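Ras-related protein Rab-7L1 (Homo sapiens, PDB 6HH2) binds and hydrolyses GTP as a Rab-family switch, maintains the endosome-trans-Golgi network, and recruits LRRK2 to the Golgi complex and stimulates its kinase activity. Local coordinates at residues D143-S146 against K147-F151; I165-A168 against M169-L172; K106-L109 against D110-T114. The protein carries 4 engineered substitutions. One frame throughout, in Å; residues are numbered along the deposited sequence.

Contact 1. Residues D143-S146 against K147-F151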
# COMPACT_ATOMS: atom_id res chain seq x y z
N ASP A 143 -1.52 0.74 17.40
CA ASP A 143 -0.26 1.47 17.55
C ASP A 143 0.83 0.60 18.13
O ASP A 143 1.98 0.65 17.67
CB ASP A 143 -0.45 2.73 18.41
CG ASP A 143 0.79 3.65 18.38
OD1 ASP A 143 1.05 4.17 17.26
OD2 ASP A 143 1.46 3.77 19.43
N ARG A 144 0.54 -0.18 19.18
CA ARG A 144 1.56 -1.07 19.73
C ARG A 144 2.02 -2.09 18.68
O ARG A 144 3.21 -2.37 18.56
CB ARG A 144 1.00 -1.81 20.94
CG ARG A 144 0.86 -0.92 22.18
CD ARG A 144 0.71 -1.75 23.46
NE ARG A 144 -0.48 -2.61 23.41
CZ ARG A 144 -1.71 -2.18 23.69
NH1 ARG A 144 -1.92 -0.90 24.00
NH2 ARG A 144 -2.74 -3.02 23.63
N PHE A 145 1.07 -2.61 17.90
CA PHE A 145 1.40 -3.57 16.86
C PHE A 145 2.26 -2.93 15.78
O PHE A 145 3.24 -3.51 15.31
CB PHE A 145 0.07 -4.10 16.29
CG PHE A 145 0.18 -4.99 15.10
CD1 PHE A 145 0.25 -4.44 13.84
CD2 PHE A 145 0.09 -6.37 15.27
CE1 PHE A 145 0.26 -5.23 12.70
CE2 PHE A 145 0.08 -7.20 14.10
CZ PHE A 145 0.19 -6.59 12.84
N SER A 146 1.92 -1.70 15.37
CA SER A 146 2.69 -1.05 14.33
C SER A 146 4.14 -0.87 14.79
O SER A 146 5.08 -1.11 14.02
CB SER A 146 1.99 0.28 14.05
OG SER A 146 2.61 1.03 13.01
N LYS A 147 4.33 -0.40 16.02
CA LYS A 147 5.68 -0.22 16.54
C LYS A 147 6.41 -1.55 16.71
O LYS A 147 7.59 -1.66 16.35
CB LYS A 147 5.59 0.51 17.87
CG LYS A 147 5.30 2.04 17.64
CD LYS A 147 4.81 2.61 18.90
CE LYS A 147 4.77 4.16 18.76
NZ LYS A 147 4.14 4.77 19.95
N GLU A 148 5.74 -2.57 17.27
CA GLU A 148 6.45 -3.82 17.53
C GLU A 148 6.89 -4.47 16.22
O GLU A 148 7.95 -5.12 16.19
CB GLU A 148 5.52 -4.77 18.28
CG GLU A 148 5.38 -4.48 19.78
CD GLU A 148 4.29 -5.35 20.40
OE1 GLU A 148 3.76 -6.21 19.66
OE2 GLU A 148 3.98 -5.19 21.61
N ASN A 149 6.17 -4.24 15.14
CA ASN A 149 6.47 -4.89 13.87
C ASN A 149 7.25 -4.02 12.90
O ASN A 149 7.39 -4.39 11.72
CB ASN A 149 5.19 -5.49 13.23
CG ASN A 149 4.67 -6.64 14.07
OD1 ASN A 149 5.35 -7.66 14.20
ND2 ASN A 149 3.53 -6.45 14.72
N GLY A 150 7.70 -2.84 13.34
CA GLY A 150 8.59 -2.07 12.50
C GLY A 150 7.96 -1.36 11.34
O GLY A 150 8.65 -1.07 10.37
N PHE A 151 6.67 -1.06 11.41
CA PHE A 151 6.04 -0.28 10.36
C PHE A 151 6.51 1.16 10.41
O PHE A 151 6.87 1.69 11.48
CB PHE A 151 4.53 -0.28 10.51
CG PHE A 151 3.89 -1.57 10.08
CD1 PHE A 151 3.74 -2.62 10.97
CD2 PHE A 151 3.41 -1.67 8.79
CE1 PHE A 151 3.14 -3.85 10.54
CE2 PHE A 151 2.83 -2.91 8.34
CZ PHE A 151 2.68 -3.94 9.24
O HOH W 1 4.46 2.61 13.33

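Contact 2. Residues I165-A168 against M169-L172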
# COMPACT_ATOMS: atom_id res chain seq x y z
N ILE A 165 -7.58 8.54 2.45
CA ILE A 165 -6.89 7.79 1.41
C ILE A 165 -5.83 8.65 0.74
O ILE A 165 -4.65 8.29 0.67
CB ILE A 165 -7.89 7.28 0.36
CG1 ILE A 165 -8.93 6.38 1.03
CG2 ILE A 165 -7.12 6.65 -0.81
CD1 ILE A 165 -8.36 5.17 1.67
N ASN A 166 -6.26 9.80 0.21
CA ASN A 166 -5.32 10.62 -0.53
C ASN A 166 -4.19 11.12 0.37
O ASN A 166 -3.03 11.20 -0.06
CB ASN A 166 -6.04 11.81 -1.13
CG ASN A 166 -7.00 11.37 -2.25
OD1 ASN A 166 -6.95 10.23 -2.72
ND2 ASN A 166 -7.86 12.29 -2.65
N GLU A 167 -4.51 11.47 1.61
CA GLU A 167 -3.48 12.03 2.47
C GLU A 167 -2.50 10.96 2.96
O GLU A 167 -1.30 11.22 3.05
CB GLU A 167 -4.15 12.74 3.65
CG GLU A 167 -4.78 14.08 3.28
CD GLU A 167 -3.73 15.12 2.97
OE1 GLU A 167 -3.32 15.21 1.79
OE2 GLU A 167 -3.25 15.82 3.88
N ALA A 168 -3.00 9.77 3.26
CA ALA A 168 -2.09 8.68 3.61
C ALA A 168 -1.14 8.38 2.46
O ALA A 168 0.08 8.25 2.66
CB ALA A 168 -2.90 7.45 3.98
N MET A 169 -1.68 8.28 1.22
CA MET A 169 -0.78 8.05 0.09
C MET A 169 0.17 9.21 -0.13
O MET A 169 1.34 8.99 -0.51
CB MET A 169 -1.59 7.82 -1.18
CG MET A 169 -2.44 6.54 -1.15
SD MET A 169 -1.44 5.00 -0.79
CE MET A 169 -0.46 4.98 -2.29
N ARG A 170 -0.29 10.45 0.08
CA ARG A 170 0.57 11.59 -0.15
C ARG A 170 1.79 11.56 0.78
O ARG A 170 2.92 11.80 0.34
CB ARG A 170 -0.21 12.90 0.06
CG ARG A 170 0.67 14.09 -0.19
CD ARG A 170 -0.05 15.45 0.11
NE ARG A 170 -0.54 15.57 1.49
CZ ARG A 170 0.25 15.78 2.55
NH1 ARG A 170 1.57 15.93 2.43
NH2 ARG A 170 -0.31 15.87 3.76
N VAL A 171 1.58 11.22 2.06
CA VAL A 171 2.75 11.21 2.96
C VAL A 171 3.68 10.06 2.62
O VAL A 171 4.90 10.18 2.79
CB VAL A 171 2.36 11.27 4.45
CG1 VAL A 171 1.49 12.52 4.74
CG2 VAL A 171 1.75 9.96 4.91
N LEU A 172 3.15 8.96 2.09
CA LEU A 172 4.02 7.89 1.61
C LEU A 172 4.83 8.33 0.39
O LEU A 172 6.03 8.01 0.31
CB LEU A 172 3.18 6.65 1.31
CG LEU A 172 3.98 5.41 0.91
CD1 LEU A 172 4.90 4.95 2.03
CD2 LEU A 172 3.01 4.31 0.50

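Contact 3. Residues K106-L109 against D110-T114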
# COMPACT_ATOMS: atom_id res chain seq x y z
N LYS A 106 4.16 -8.25 6.85
CA LYS A 106 5.33 -7.40 7.08
C LYS A 106 6.61 -8.21 7.20
O LYS A 106 7.65 -7.82 6.64
CB LYS A 106 5.09 -6.59 8.37
CG LYS A 106 6.25 -5.68 8.84
CD LYS A 106 6.61 -4.66 7.77
CE LYS A 106 7.35 -3.43 8.38
NZ LYS A 106 8.56 -3.90 9.07
N GLN A 107 6.55 -9.35 7.91
CA GLN A 107 7.72 -10.23 8.00
C GLN A 107 8.12 -10.76 6.62
O GLN A 107 9.31 -10.84 6.30
CB GLN A 107 7.40 -11.39 8.95
CG GLN A 107 7.34 -10.91 10.44
CD GLN A 107 6.74 -11.96 11.37
OE1 GLN A 107 6.09 -12.91 10.92
NE2 GLN A 107 6.97 -11.80 12.68
N ASP A 108 7.14 -11.05 5.77
CA ASP A 108 7.45 -11.51 4.41
C ASP A 108 8.15 -10.40 3.63
O ASP A 108 9.20 -10.62 3.01
CB ASP A 108 6.17 -11.97 3.71
CG ASP A 108 6.45 -12.60 2.32
OD1 ASP A 108 7.09 -13.65 2.28
OD2 ASP A 108 5.98 -11.98 1.33
N LEU A 109 7.63 -9.17 3.70
CA LEU A 109 8.24 -8.03 3.00
C LEU A 109 9.70 -7.87 3.42
O LEU A 109 10.61 -7.78 2.57
CB LEU A 109 7.45 -6.77 3.38
CG LEU A 109 8.07 -5.48 2.83
CD1 LEU A 109 7.86 -5.33 1.33
CD2 LEU A 109 7.42 -4.22 3.52
N ASP A 110 9.96 -7.87 4.72
CA ASP A 110 11.33 -7.64 5.16
C ASP A 110 12.25 -8.81 4.88
O ASP A 110 13.47 -8.61 4.79
CB ASP A 110 11.34 -7.27 6.62
CG ASP A 110 10.59 -5.96 6.88
OD1 ASP A 110 10.49 -5.11 5.94
OD2 ASP A 110 10.06 -5.86 7.99
N SER A 111 11.71 -10.03 4.72
CA SER A 111 12.53 -11.17 4.34
C SER A 111 12.92 -11.16 2.88
O SER A 111 13.91 -11.82 2.52
CB SER A 111 11.81 -12.48 4.66
OG SER A 111 10.78 -12.81 3.72
N LYS A 112 12.18 -10.42 2.03
CA LYS A 112 12.31 -10.51 0.58
C LYS A 112 12.95 -9.29 -0.07
O LYS A 112 13.52 -9.43 -1.16
CB LYS A 112 10.94 -10.73 -0.09
CG LYS A 112 10.20 -12.05 0.35
CD LYS A 112 10.92 -13.29 -0.14
CE LYS A 112 10.07 -14.56 0.05
NZ LYS A 112 9.82 -14.94 1.48
N LEU A 113 12.87 -8.13 0.54
CA LEU A 113 13.12 -6.90 -0.18
C LEU A 113 13.73 -5.85 0.75
O LEU A 113 13.27 -5.67 1.88
CB LEU A 113 11.79 -6.38 -0.74
CG LEU A 113 11.70 -5.12 -1.59
CD1 LEU A 113 12.41 -5.33 -2.92
CD2 LEU A 113 10.23 -4.67 -1.76
N THR A 114 14.76 -5.18 0.25
CA THR A 114 15.24 -3.94 0.83
C THR A 114 15.29 -2.86 -0.25
O THR A 114 15.12 -3.12 -1.44
CB THR A 114 16.64 -4.10 1.46
OG1 THR A 114 17.58 -4.39 0.43
CG2 THR A 114 16.65 -5.22 2.50
O HOH W 2 9.69 -2.45 6.29

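Contact 1. Residues D143-S146 against K147-F151
Asn149 sets its amide nitrogen ND2 over the ring of Phe145, 3.4 Å above the ring plane and over its centre. The amide and ring planes are 60° apart, so the amide is tilted and not stacked flat. ND2 also makes a weak bond to Phe145 O, and the backbone N of Asn149 bonds the same oxygen at 3.0 Å. The other end of the amide, OD1, is held by Gln103 of helix 96-112. This is the C-terminus of helix 139-148, the crossover between strands 123-128 and 153-156, closed by a Schellman motif. Phe151 N reaches back to Ser146 O at 3.1 Å, and Gly150 N bonds Lys147 O; Gly150 has the positive phi of the C-prime residue.

The tightly packed side is formed by Phe145, Ser146 and Phe151. Phe151 CE1 meets Phe145 CE1 at 3.9 Å, and both rings rest on Leu125 of strand 123-128. Ser146 OG lies 3.4 Å from Phe151 CB, and a water donates to Phe151 O and lies close to OG.

The solvent side is looser. Lys147 extends back along the helix until NZ meets Asp143 OD2 at 2.9 Å, on its syn lone pair. Asp143 CG is turned away from its backbone N (chi1 -170°), which brings the carboxylate to the lysine. Trp154 NE1 bonds the other oxygen, OD1. With both oxygens engaged and a lysine beside it, Asp143 is probably kept as a carboxylate.

Contact 2. Residues I165-A168 against M169-L172
Glu167 and Arg170 form an i to i+3 salt bridge on the outer face of helix 165-178, the last helix of the Ras-like GTPase fold. Arg170 grips the carboxylate side-on with two nitrogens. Its NE bonds Glu167 OE1 at 2.8 Å, and its NH2 bonds OE2 at 2.9 Å. Both bonds are nearly straight, and both oxygens lie close to the guanidinium plane. The carboxylate is turned against that plane by 39°. NE therefore meets OE1 on the syn side but out of the carboxylate plane, and NH2 comes to OE2 from above.

Bends in both chains make the match possible. Glu167 folds at chi2 (-70°), while Arg170 stays extended as far as CD and then bends at chi3 (58°). The two side chains run side by side and point the same way. The remaining nitrogen, NH1, makes a salt bridge to Glu174 one turn on, so the arginine links two acids along the helix.

Beneath this surface pair the backbone supplies regular i to i+4 bonds, such as Val171 N to Glu167 O at 3.0 Å. The buried face of the helix carries Ile165, Ala168, Met169 and Leu172. Met169 and Leu172 pack on Val88 of strand 86-92. Ile165 touches Val159, a nucleotide-binding residue, but its side chain is about 7 Å from the bound GDP and does not touch it. On the exposed side, Val171 CG2 lies 3.3 Å from Ala168 O.

Contact 3. Residues K106-L109 against D110-T114
Lys106 and Asp110 meet at an angle one turn apart on helix 96-112. NZ of Lys106 bonds OD2 of Asp110 at 2.7 Å on the syn lone pair. The lysine chain bends at chi2 and again at chi4 (both 58°), and this folds its ammonium back to the acid. A water receives a bond from NZ, a weak one, and donates to Asp110 OD1 at 2.8 Å. The lysine is largely buried, and its charge is shared with the carbonyl oxygen of Asn149 and, more weakly, that of Gly150.

A second pair, Asp108 and Lys112, also crosses at an angle. Lys112 NZ reaches Asp108 OD1 at 3.1 Å, on the syn side but 33° out of the carboxylate plane. Lys112 is modelled in two conformers, so this bridge describes one of them. In it, NZ also bonds Ser111 OG. The other oxygen of Asp108, OD2, takes the backbone N of Met76, which holds the acid more firmly from outside the helix.

Ser111 turns its hydroxyl back to the helix, with OG between the backbone N and carbonyl carbon. It donates to Asp108 O at 2.8 Å. The helix is ending here: Lys112 N bonds Leu109 O, and Leu113 N makes a weak bond to the same oxygen.

Leu109 CD1 touches Leu113 CD2 at 3.9 Å. Leu113 rests on Ala84 and Val121 in nearby loops. Leu109 packs inward on Ala87 and Ala123, in strands 86-92 and 123-128, which this helix joins as a beta-alpha-beta crossover; Lys106 faces the turn after helix 139-148.

All three contacts lie on helices that pack on the central six-stranded sheet of the GTPase fold. Along the chain contact 3 comes first, on helix 96-112, then contact 1 on helix 139-148, then contact 2 on helix 165-178. Contacts 1 and 3 are neighbours, with centres about 15 Å apart, and Lys106 joins them. The turn after helix 139-148 is thus tied to the later part of helix 96-112. Contact 2 does not touch either; its centre is about 19 Å from that of contact 1 and about 22 Å from that of contact 3. Contacts 2 and 3 lie on opposite sides of the chain's centre. Of the three, contact 2 is nearest to the nucleotide.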